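Local coordinates for protein galectin 2 (Gallus gallus, PDB 2YMZ) that probably binds carbohydrates, as a lectin of the galectin family whose members typically recognise beta-galactosides, at residues L34-K37 and S38-A42; N57-S61 and D62-Q66. One frame throughout, in Å; residues are numbered along the deposited sequence. Where two conformers were deposited one is given.

Interaction 1. Residues L34-K37 and S38-A42; sequences LGCK and SSDLA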
ATOM      1  N   LEU A  34       9.620   1.317   8.505  1.00 17.04           N
ATOM      2  CA  LEU A  34      10.291   0.533   7.433  1.00 18.96           C
ATOM      3  C   LEU A  34      11.237  -0.434   8.148  1.00 20.36           C
ATOM      4  O   LEU A  34      12.012  -0.046   9.024  1.00 19.24           O
ATOM      5  CB  LEU A  34      11.057   1.436   6.532  1.00 18.86           C
ATOM      6  CG  LEU A  34      10.078   2.178   5.588  1.00 21.69           C
ATOM      7  CD1 LEU A  34      10.742   3.470   5.117  1.00 26.90           C
ATOM      8  CD2 LEU A  34       9.665   1.253   4.398  1.00 25.53           C
ATOM      9  N   GLY A  35      11.110  -1.730   7.828  1.00 19.66           N
ATOM     10  CA  GLY A  35      12.091  -2.638   8.445  1.00 20.99           C
ATOM     11  C   GLY A  35      11.935  -4.025   7.905  1.00 20.23           C
ATOM     12  O   GLY A  35      11.666  -4.214   6.751  1.00 21.12           O
ATOM     13  N   CYS A  36      12.091  -4.997   8.787  1.00 25.49           N
ATOM     14  CA  CYS A  36      11.890  -6.332   8.284  1.00 31.31           C
ATOM     15  C   CYS A  36      10.649  -7.025   8.792  1.00 30.58           C
ATOM     16  O   CYS A  36      10.258  -8.038   8.177  1.00 28.97           O
ATOM     17  CB  CYS A  36      13.176  -7.138   8.391  1.00 41.85           C
ATOM     18  SG  CYS A  36      13.395  -7.751  10.033  1.00 56.13           S
ATOM     19  N   LYS A  37       9.988  -6.470   9.835  1.00 24.85           N
ATOM     20  CA  LYS A  37       8.693  -6.909  10.299  1.00 28.14           C
ATOM     21  C   LYS A  37       8.209  -5.905  11.348  1.00 26.95           C
ATOM     22  O   LYS A  37       8.904  -4.931  11.615  1.00 27.57           O
ATOM     23  CB  LYS A  37       8.817  -8.333  10.911  1.00 33.30           C
ATOM     24  CG  LYS A  37       9.778  -8.373  12.092  1.00 34.34           C
ATOM     25  CD  LYS A  37       9.809  -9.805  12.677  1.00 41.01           C
ATOM     26  CE  LYS A  37      10.607 -10.757  11.818  1.00 48.89           C
ATOM     27  NZ  LYS A  37      11.243 -11.824  12.654  1.00 61.36           N
ATOM     28  N   SER A  38       7.025  -6.068  11.911  1.00 27.67           N
ATOM     29  CA  SER A  38       6.543  -5.006  12.794  1.00 30.38           C
ATOM     30  C   SER A  38       7.445  -4.731  13.988  1.00 35.67           C
ATOM     31  O   SER A  38       7.536  -3.595  14.434  1.00 30.65           O
ATOM     32  CB  SER A  38       5.095  -5.217  13.224  1.00 32.05           C
ATOM     33  OG  SER A  38       4.964  -6.495  13.808  1.00 33.81           O
ATOM     34  N   SER A  39       8.184  -5.751  14.447  1.00 32.31           N
ATOM     35  CA  SER A  39       8.988  -5.637  15.667  1.00 30.10           C
ATOM     36  C   SER A  39      10.464  -5.287  15.419  1.00 27.38           C
ATOM     37  O   SER A  39      11.259  -5.137  16.326  1.00 28.70           O
ATOM     38  CB  SER A  39       8.878  -6.989  16.379  1.00 34.44           C
ATOM     39  OG  SER A  39       9.358  -7.980  15.508  1.00 38.32           O
ATOM     40  N   ASP A  40      10.849  -5.153  14.163  1.00 25.03           N
ATOM     41  CA  ASP A  40      12.205  -4.859  13.783  1.00 25.28           C
ATOM     42  C   ASP A  40      12.192  -3.771  12.693  1.00 23.85           C
ATOM     43  O   ASP A  40      11.915  -4.046  11.524  1.00 22.08           O
ATOM     44  CB  ASP A  40      12.920  -6.113  13.268  1.00 30.44           C
ATOM     45  CG  ASP A  40      13.303  -7.040  14.402  1.00 36.99           C
ATOM     46  OD1 ASP A  40      14.244  -6.673  15.133  1.00 34.96           O
ATOM     47  OD2 ASP A  40      12.585  -8.038  14.629  1.00 45.70           O
ATOM     48  N   LEU A  41      12.474  -2.524  13.063  1.00 22.20           N
ATOM     49  CA  LEU A  41      12.386  -1.392  12.134  1.00 20.68           C
ATOM     50  C   LEU A  41      13.690  -0.649  11.986  1.00 20.80           C
ATOM     51  O   LEU A  41      14.347  -0.320  12.989  1.00 21.88           O
ATOM     52  CB  LEU A  41      11.333  -0.357  12.681  1.00 21.06           C
ATOM     53  CG  LEU A  41       9.902  -0.928  12.875  1.00 22.81           C
ATOM     54  CD1 LEU A  41       8.967   0.131  13.506  1.00 21.65           C
ATOM     55  CD2 LEU A  41       9.322  -1.369  11.505  1.00 23.00           C
ATOM     56  N   ALA A  42      14.119  -0.455  10.740  1.00 18.46           N
ATOM     57  CA  ALA A  42      15.233   0.413  10.424  1.00 20.50           C
ATOM     58  C   ALA A  42      14.899   1.885  10.618  1.00 21.59           C
ATOM     59  O   ALA A  42      15.753   2.656  11.037  1.00 20.42           O
ATOM     60  CB  ALA A  42      15.724   0.139   9.011  1.00 22.74           C
TER
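C36 and K37 both face D40 across a tight reversal, and the three make a classic beta bulge. K37 to D40 form a type I beta turn linking strand 30-34 to strand 40-48, and the end-to-end directions of 34-37 and 38-42 are 136° apart. G35 and L41 make a non-hydrogen-bonded antiparallel pair with CA atoms 3.9 Å apart, K37 and D40 a hydrogen-bonded one, and the register slips by one residue between the two pairs. Both carbonyl and amide of D40 are engaged: C36 N donates to D40 O at 2.9 Å, while D40 N closes the turn on K37 O at 3.2 Å. A weak bond from A42 N to L34 O ends the ladder.

Among the side chains, K37 and D40 run alongside each other and point the same way. K37 carries CG between its backbone N and carbonyl carbon (chi1 60°), which brings its aliphatic part past the S39 hydroxyl, with CD 3.4 Å from S39 OG. The ammonium stops short of a salt bridge, NZ lying 4.5 Å from D40 OD2. That oxygen receives a weak hydrogen bond from S39 OG, whereas OD1 accepts one from S61 N. C36 comes in at the base of the aspartate, SG to D40 CB 3.7 Å, and Y110 lies against both side chains. L41 CD2 lies 3.6 Å from K37 O.

The chemistry implies a carboxylate anchored mainly through OD1 and more weakly at OD2, with the nearby lysine probably biasing it modestly toward the ionised form, while the bulge rests on backbone bonds.

Interaction 2. Residues N57-S61 and D62-Q66; sequences NSLCS and DNWQQ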
ATOM      1  N   ASN A  57      13.388   6.980  14.911  1.00 17.59           N
ATOM      2  CA  ASN A  57      14.018   5.968  15.814  1.00 17.84           C
ATOM      3  C   ASN A  57      14.129   4.612  15.067  1.00 20.67           C
ATOM      4  O   ASN A  57      13.579   4.446  13.956  1.00 18.88           O
ATOM      5  CB  ASN A  57      13.195   5.732  17.101  1.00 19.59           C
ATOM      6  CG  ASN A  57      14.066   5.269  18.303  1.00 22.80           C
ATOM      7  OD1 ASN A  57      15.217   4.902  18.157  1.00 21.79           O
ATOM      8  ND2 ASN A  57      13.505   5.301  19.499  1.00 19.30           N
ATOM      9  N   SER A  58      14.807   3.653  15.698  1.00 20.68           N
ATOM     10  CA  SER A  58      14.802   2.250  15.175  1.00 20.84           C
ATOM     11  C   SER A  58      14.287   1.359  16.296  1.00 24.76           C
ATOM     12  O   SER A  58      14.268   1.773  17.453  1.00 22.94           O
ATOM     13  CB  SER A  58      16.242   1.857  14.807  1.00 21.19           C
ATOM     14  OG  SER A  58      17.122   2.105  15.906  1.00 20.39           O
ATOM     15  N   LEU A  59      13.808   0.157  15.957  1.00 20.24           N
ATOM     16  CA  LEU A  59      13.131  -0.767  16.852  1.00 22.72           C
ATOM     17  C   LEU A  59      13.885  -2.076  16.617  1.00 28.71           C
ATOM     18  O   LEU A  59      14.030  -2.467  15.442  1.00 22.66           O
ATOM     19  CB  LEU A  59      11.637  -0.938  16.476  1.00 22.41           C
ATOM     20  CG  LEU A  59      10.764  -1.942  17.259  1.00 25.01           C
ATOM     21  CD1 LEU A  59      10.728  -1.415  18.717  1.00 30.04           C
ATOM     22  CD2 LEU A  59       9.349  -2.038  16.762  1.00 27.77           C
ATOM     23  N   CYS A  60      14.317  -2.742  17.692  1.00 30.53           N
ATOM     24  CA  CYS A  60      15.142  -3.985  17.594  0.50 37.00           C
ATOM     25  C   CYS A  60      14.496  -4.989  18.556  1.00 38.22           C
ATOM     26  O   CYS A  60      14.543  -4.783  19.768  1.00 43.19           O
ATOM     27  CB  CYS A  60      16.617  -3.688  17.959  0.50 42.56           C
ATOM     28  SG  CYS A  60      17.980  -4.802  17.424  0.50 47.12           S
ATOM     29  N   SER A  61      13.889  -6.036  17.993  1.00 35.99           N
ATOM     30  CA  SER A  61      13.094  -7.018  18.727  1.00 44.43           C
ATOM     31  C   SER A  61      12.108  -6.349  19.678  1.00 48.20           C
ATOM     32  O   SER A  61      12.035  -6.673  20.874  1.00 44.08           O
ATOM     33  CB  SER A  61      13.984  -8.059  19.431  1.00 49.47           C
ATOM     34  OG  SER A  61      14.782  -8.717  18.460  1.00 55.11           O
ATOM     35  N   ASP A  62      11.360  -5.395  19.123  1.00 44.28           N
ATOM     36  CA  ASP A  62      10.358  -4.630  19.877  1.00 50.79           C
ATOM     37  C   ASP A  62      10.936  -3.755  21.026  1.00 43.17           C
ATOM     38  O   ASP A  62      10.164  -3.278  21.849  1.00 42.29           O
ATOM     39  CB  ASP A  62       9.207  -5.540  20.387  1.00 54.80           C
ATOM     40  CG  ASP A  62       8.041  -5.659  19.396  1.00 59.98           C
ATOM     41  OD1 ASP A  62       7.783  -4.711  18.623  1.00 59.93           O
ATOM     42  OD2 ASP A  62       7.350  -6.714  19.399  1.00 63.99           O
ATOM     43  N   ASN A  63      12.265  -3.565  21.058  1.00 39.62           N
ATOM     44  CA  ASN A  63      12.963  -2.534  21.888  1.00 38.42           C
ATOM     45  C   ASN A  63      13.285  -1.249  21.125  1.00 33.77           C
ATOM     46  O   ASN A  63      14.121  -1.261  20.213  1.00 28.78           O
ATOM     47  CB  ASN A  63      14.301  -3.040  22.408  1.00 39.10           C
ATOM     48  CG  ASN A  63      14.133  -4.193  23.361  1.00 53.70           C
ATOM     49  OD1 ASN A  63      13.102  -4.285  24.035  1.00 59.18           O
ATOM     50  ND2 ASN A  63      15.110  -5.108  23.392  1.00 55.43           N
ATOM     51  N   TRP A  64      12.671  -0.130  21.532  1.00 29.91           N
ATOM     52  CA  TRP A  64      13.030   1.168  20.944  1.00 27.64           C
ATOM     53  C   TRP A  64      14.436   1.610  21.319  1.00 28.47           C
ATOM     54  O   TRP A  64      14.873   1.496  22.497  1.00 29.49           O
ATOM     55  CB  TRP A  64      11.972   2.180  21.405  1.00 24.43           C
ATOM     56  CG  TRP A  64      10.689   1.938  20.754  1.00 25.10           C
ATOM     57  CD1 TRP A  64       9.576   1.470  21.319  1.00 27.73           C
ATOM     58  CD2 TRP A  64      10.364   2.194  19.346  1.00 24.36           C
ATOM     59  NE1 TRP A  64       8.551   1.402  20.376  1.00 31.48           N
ATOM     60  CE2 TRP A  64       9.029   1.830  19.159  1.00 25.93           C
ATOM     61  CE3 TRP A  64      11.097   2.689  18.259  1.00 23.28           C
ATOM     62  CZ2 TRP A  64       8.377   1.905  17.901  1.00 26.70           C
ATOM     63  CZ3 TRP A  64      10.442   2.738  16.967  1.00 23.11           C
ATOM     64  CH2 TRP A  64       9.112   2.374  16.831  1.00 24.28           C
ATOM     65  N   GLN A  65      15.170   2.149  20.352  1.00 23.82           N
ATOM     66  CA  GLN A  65      16.531   2.619  20.544  1.00 24.94           C
ATOM     67  C   GLN A  65      16.528   4.091  20.885  1.00 22.41           C
ATOM     68  O   GLN A  65      15.515   4.588  21.361  1.00 23.84           O
ATOM     69  CB  GLN A  65      17.392   2.320  19.287  1.00 27.31           C
ATOM     70  CG  GLN A  65      17.211   0.872  18.896  1.00 36.18           C
ATOM     71  CD  GLN A  65      18.025  -0.012  19.767  1.00 44.29           C
ATOM     72  OE1 GLN A  65      19.269   0.014  19.704  1.00 52.49           O
ATOM     73  NE2 GLN A  65      17.349  -0.825  20.576  1.00 43.17           N
ATOM     74  N   GLN A  66      17.634   4.732  20.681  1.00 20.46           N
ATOM     75  CA  GLN A  66      17.779   6.174  20.950  1.00 24.98           C
ATOM     76  C   GLN A  66      17.213   7.018  19.796  1.00 23.52           C
ATOM     77  O   GLN A  66      17.668   6.869  18.644  1.00 25.11           O
ATOM     78  CB  GLN A  66      19.213   6.504  21.205  1.00 29.48           C
ATOM     79  CG  GLN A  66      19.495   7.979  21.333  1.00 41.92           C
ATOM     80  CD  GLN A  66      20.868   8.178  21.916  1.00 53.13           C
ATOM     81  OE1 GLN A  66      21.360   7.327  22.688  1.00 53.04           O
ATOM     82  NE2 GLN A  66      21.522   9.272  21.526  1.00 54.45           N
TER
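L59 sets a methyl group squarely over the indole of W64, and this is the close-packed heart of a tight beta hairpin. L59 CD1 lies 3.7 Å from the centroid of the W64 five-membered ring and 11° off its normal, a CH-pi contact. With CG anti to the backbone N (chi1 176°), the leucine reaches across to D62, where L59 CD1 also presses on the backbone, 3.3 Å from D62 C. In the backbone, L59 and W64 form a non-hydrogen-bonded pair; C60 and N63 next to it exchange two backbone bonds around a type I' turn.

N63 O is gripped twice. C60 N reaches it at 2.9 Å from one face of the carbonyl plane and Q65 NE2, more loosely at 3.3 Å, from the other, the glutamine chain being bent at chi2 (-79°) to fold back along its own strand. Farther from the turn, Q65 N donates to S58 O, and N57 ND2 bonds to Q65 O at 2.8 Å; the acceptor lies in the amide plane of N57, although the nitrogen stands well above the plane of the Q65 carbonyl. N57 OD1 takes S58 N, which steadies the amide's rotation, and OD1 also takes a weak bond from R107. S58 OG, against Q65 CG, is bonded to R107 and H108.

The looser side is the exposed side chains of S61, D62 and N63, where D62 OD1 merely skirts L59 CD2; the turn backbone is anchored, by S61 N on D40 and by D62 on S39. W64 too is exposed, and its ring meets that of H44. A tryptophan and a histidine on strands either side of 53-60 are consistent with the galactose-binding face of the galectin jelly-roll sandwich.

In the fold
The two contacts come in series along the chain and lie on the same side of its centre, their own centres about 9 Å apart. Interaction 1 turns strand 30-34 into strand 40-48; interaction 2 is the hairpin between strands 53-60 and 63-70. Strands 40-48 and 53-60 are neighbours in one antiparallel sheet, which stitches the two turns together: L41 N lies 2.8 Å from L59 O, and S39 O lies 2.8 Å from D62 N, both probable hydrogen bonds. Side chains join in, with L59 packing on the 38-39 backbone. The two reversals, separated along the chain by the turn between strands 40-48 and 53-60, lie side by side at one end of the sheet, beside its probable sugar-binding face.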